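Local coordinates for uncharacterized protein (Archaeoglobus fulgidus, PDB 3LOT) that probably cleaves beta-keto acids such as 3-keto-5-aminohexanoate with a zinc cofactor, on a TIM-barrel fold, at residues 18-23 against 131-136. Residues are numbered along the deposited sequence; the frame is centred on the assembly and turned at random.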
ATOM      1  N   ILE D  18      -4.971 -31.058  -5.821  1.00 14.07           N
ATOM      2  CA  ILE D  18      -4.413 -30.369  -6.983  1.00 15.37           C
ATOM      3  C   ILE D  18      -3.347 -31.234  -7.628  1.00 14.38           C
ATOM      4  O   ILE D  18      -3.459 -31.584  -8.808  1.00 14.34           O
ATOM      5  CB  ILE D  18      -3.874 -28.959  -6.628  1.00 15.62           C
ATOM      6  CG1 ILE D  18      -5.033 -27.959  -6.421  1.00 19.85           C
ATOM      7  CG2 ILE D  18      -3.010 -28.441  -7.728  1.00 16.74           C
ATOM      8  CD1 ILE D  18      -6.478 -28.522  -6.315  1.00 21.90           C
ATOM      9  N   HIS D  19      -2.346 -31.603  -6.844  1.00 13.59           N
ATOM     10  CA  HIS D  19      -1.268 -32.458  -7.326  1.00 14.15           C
ATOM     11  C   HIS D  19      -1.773 -33.874  -7.626  1.00 13.10           C
ATOM     12  O   HIS D  19      -2.715 -34.358  -7.032  1.00 12.18           O
ATOM     13  CB  HIS D  19      -0.075 -32.462  -6.346  1.00 13.96           C
ATOM     14  CG  HIS D  19       0.515 -31.109  -6.103  1.00 15.76           C
ATOM     15  ND1 HIS D  19       0.713 -30.591  -4.830  1.00 17.24           N
ATOM     16  CD2 HIS D  19       0.900 -30.144  -6.968  1.00 14.64           C
ATOM     17  CE1 HIS D  19       1.218 -29.376  -4.933  1.00 17.91           C
ATOM     18  NE2 HIS D  19       1.339 -29.080  -6.219  1.00 15.83           N
ATOM     19  N   THR D  20      -1.176 -34.512  -8.609  1.00 13.54           N
ATOM     20  CA  THR D  20      -1.597 -35.859  -8.971  1.00 13.68           C
ATOM     21  C   THR D  20      -0.424 -36.831  -8.743  1.00 13.51           C
ATOM     22  O   THR D  20       0.715 -36.384  -8.725  1.00 14.30           O
ATOM     23  CB  THR D  20      -2.129 -35.929 -10.386  1.00 13.01           C
ATOM     24  OG1 THR D  20      -1.071 -35.728 -11.346  1.00 13.20           O
ATOM     25  CG2 THR D  20      -3.271 -34.890 -10.612  1.00 13.07           C
ATOM     26  N   PRO D  21      -0.686 -38.137  -8.579  1.00 13.91           N
ATOM     27  CA  PRO D  21       0.356 -39.123  -8.232  1.00 14.35           C
ATOM     28  C   PRO D  21       1.590 -39.119  -9.079  1.00 14.79           C
ATOM     29  O   PRO D  21       2.714 -39.247  -8.564  1.00 14.84           O
ATOM     30  CB  PRO D  21      -0.357 -40.447  -8.442  1.00 14.94           C
ATOM     31  CG  PRO D  21      -1.754 -40.120  -8.052  1.00 15.39           C
ATOM     32  CD  PRO D  21      -2.006 -38.790  -8.639  1.00 14.80           C
ATOM     33  N   SER D  22       1.378 -38.990 -10.377  1.00 14.48           N
ATOM     34  CA  SER D  22       2.482 -39.050 -11.314  1.00 14.67           C
ATOM     35  C   SER D  22       3.412 -37.851 -11.165  1.00 14.51           C
ATOM     36  O   SER D  22       4.530 -37.887 -11.680  1.00 14.56           O
ATOM     37  CB  SER D  22       1.958 -39.163 -12.755  1.00 15.13           C
ATOM     38  OG  SER D  22       1.170 -40.358 -12.917  1.00 17.03           O
HETATM   39  N   MSE D  23       3.003 -36.794 -10.471  1.00 14.59           N
HETATM   40  CA  MSE D  23       3.884 -35.630 -10.337  1.00 14.74           C
HETATM   41  C   MSE D  23       4.972 -35.870  -9.308  1.00 15.38           C
HETATM   42  O   MSE D  23       6.050 -35.282  -9.409  1.00 16.89           O
HETATM   43  CB  MSE D  23       3.132 -34.345 -10.002  1.00 14.23           C
HETATM   44  CG  MSE D  23       2.064 -33.948 -11.035  1.00 14.01           C
HETATM   45 SE   MSE D  23       1.032 -32.435 -10.450  0.75  8.75          SE
HETATM   46  CE  MSE D  23      -0.295 -32.488 -11.861  1.00  9.21           C
ATOM     47  N   LYS D 131       4.225 -34.785 -18.933  1.00 27.75           N
ATOM     48  CA  LYS D 131       3.746 -35.357 -20.198  1.00 28.60           C
ATOM     49  C   LYS D 131       3.219 -36.779 -20.079  1.00 28.39           C
ATOM     50  O   LYS D 131       2.307 -37.160 -20.810  1.00 29.52           O
ATOM     51  CB  LYS D 131       4.827 -35.283 -21.265  1.00 28.93           C
ATOM     52  CG  LYS D 131       5.433 -33.875 -21.447  1.00 31.47           C
ATOM     53  CD  LYS D 131       4.375 -32.730 -21.573  1.00 34.49           C
ATOM     54  CE  LYS D 131       4.395 -32.021 -22.928  1.00 35.43           C
ATOM     55  NZ  LYS D 131       3.737 -30.682 -22.816  1.00 37.67           N
ATOM     56  N   GLU D 132       3.764 -37.541 -19.144  1.00 27.37           N
ATOM     57  CA  GLU D 132       3.386 -38.922 -18.951  1.00 27.04           C
ATOM     58  C   GLU D 132       2.784 -39.126 -17.584  1.00 24.90           C
ATOM     59  O   GLU D 132       3.312 -38.640 -16.599  1.00 25.47           O
ATOM     60  CB  GLU D 132       4.613 -39.809 -19.079  1.00 28.31           C
ATOM     61  CG  GLU D 132       5.314 -39.646 -20.394  1.00 30.85           C
ATOM     62  CD  GLU D 132       5.347 -40.945 -21.124  1.00 37.27           C
ATOM     63  OE1 GLU D 132       6.259 -41.763 -20.842  1.00 39.95           O
ATOM     64  OE2 GLU D 132       4.433 -41.160 -21.957  1.00 42.82           O
ATOM     65  N   PHE D 133       1.703 -39.890 -17.533  1.00 22.31           N
ATOM     66  CA  PHE D 133       0.962 -40.116 -16.308  1.00 20.43           C
ATOM     67  C   PHE D 133       0.684 -41.591 -16.116  1.00 19.58           C
ATOM     68  O   PHE D 133       0.303 -42.277 -17.063  1.00 18.60           O
ATOM     69  CB  PHE D 133      -0.383 -39.374 -16.393  1.00 19.22           C
ATOM     70  CG  PHE D 133      -0.246 -37.890 -16.493  1.00 17.70           C
ATOM     71  CD1 PHE D 133      -0.171 -37.268 -17.731  1.00 17.39           C
ATOM     72  CD2 PHE D 133      -0.209 -37.108 -15.350  1.00 17.20           C
ATOM     73  CE1 PHE D 133      -0.028 -35.867 -17.820  1.00 18.95           C
ATOM     74  CE2 PHE D 133      -0.099 -35.723 -15.436  1.00 17.20           C
ATOM     75  CZ  PHE D 133       0.000 -35.107 -16.694  1.00 15.20           C
ATOM     76  N   LYS D 134       0.829 -42.069 -14.891  1.00 18.65           N
ATOM     77  CA  LYS D 134       0.452 -43.436 -14.580  1.00 18.52           C
ATOM     78  C   LYS D 134      -1.011 -43.693 -14.904  1.00 17.47           C
ATOM     79  O   LYS D 134      -1.331 -44.752 -15.415  1.00 16.63           O
ATOM     80  CB  LYS D 134       0.708 -43.762 -13.108  1.00 19.38           C
ATOM     81  CG  LYS D 134       0.611 -45.303 -12.769  1.00 23.12           C
ATOM     82  CD  LYS D 134       1.061 -45.567 -11.306  1.00 26.58           C
ATOM     83  CE  LYS D 134       1.523 -46.992 -11.090  1.00 30.28           C
ATOM     84  NZ  LYS D 134       0.403 -47.937 -10.845  1.00 32.56           N
ATOM     85  N   TYR D 135      -1.903 -42.747 -14.616  1.00 15.96           N
ATOM     86  CA  TYR D 135      -3.324 -43.007 -14.793  1.00 15.98           C
ATOM     87  C   TYR D 135      -3.979 -42.054 -15.790  1.00 15.84           C
ATOM     88  O   TYR D 135      -3.664 -40.848 -15.822  1.00 15.76           O
ATOM     89  CB  TYR D 135      -4.078 -42.913 -13.462  1.00 15.56           C
ATOM     90  CG  TYR D 135      -3.535 -43.767 -12.363  1.00 16.21           C
ATOM     91  CD1 TYR D 135      -3.801 -45.128 -12.311  1.00 18.16           C
ATOM     92  CD2 TYR D 135      -2.739 -43.215 -11.361  1.00 18.48           C
ATOM     93  CE1 TYR D 135      -3.275 -45.916 -11.273  1.00 19.91           C
ATOM     94  CE2 TYR D 135      -2.230 -43.988 -10.334  1.00 19.06           C
ATOM     95  CZ  TYR D 135      -2.501 -45.332 -10.303  1.00 20.97           C
ATOM     96  OH  TYR D 135      -1.991 -46.084  -9.284  1.00 27.87           O
ATOM     97  N   ASP D 136      -4.943 -42.582 -16.546  1.00 16.00           N
ATOM     98  CA  ASP D 136      -5.685 -41.757 -17.523  1.00 16.16           C
ATOM     99  C   ASP D 136      -6.483 -40.632 -16.870  1.00 14.52           C
ATOM    100  O   ASP D 136      -6.714 -39.599 -17.494  1.00 15.06           O
ATOM    101  CB  ASP D 136      -6.663 -42.587 -18.329  1.00 16.35           C
ATOM    102  CG  ASP D 136      -5.979 -43.527 -19.319  1.00 18.88           C
ATOM    103  OD1 ASP D 136      -4.758 -43.441 -19.551  1.00 19.13           O
ATOM    104  OD2 ASP D 136      -6.696 -44.378 -19.863  1.00 22.65           O
TER
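P21 CB meets the Y135 ring at its edge, 4.4 Å from CE2, while one face of that ring carries K134, whose CG lies over the ring centre, 3.9 Å above the plane. The F133 ring likewise receives T20 OG1 near its plane, 4.2 Å from CE2, and S22 CB approaches it obliquely, 4.0 Å from CD2. The polar link is short: K134 N donates to S22 OG at 2.6 Å with an N-H...O angle of 157°. With OG anti to the carbonyl carbon (chi1 -60°), the S22 hydroxyl faces the F133-K134 backbone, and K134 CB lies 3.4 Å from OG. E138 ties the same site together, its OE2 hydrogen-bonded to S22 OG and Y135 N and its OE1 to T20 OG1; the zinc ion lies about 14 Å from the T20 side chain. Replacing S22 by alanine removes OG, which would probably leave K134 N without its acceptor across the contact and E138 OE2 with one partner fewer. In the TIM-barrel fold this surface contact joins the loop between strand 7-13 and helix 31-43, which includes the 3-10 turn 21-23, to the loop leading into helix 137-144; W137 and E138 of that helix pack on P21.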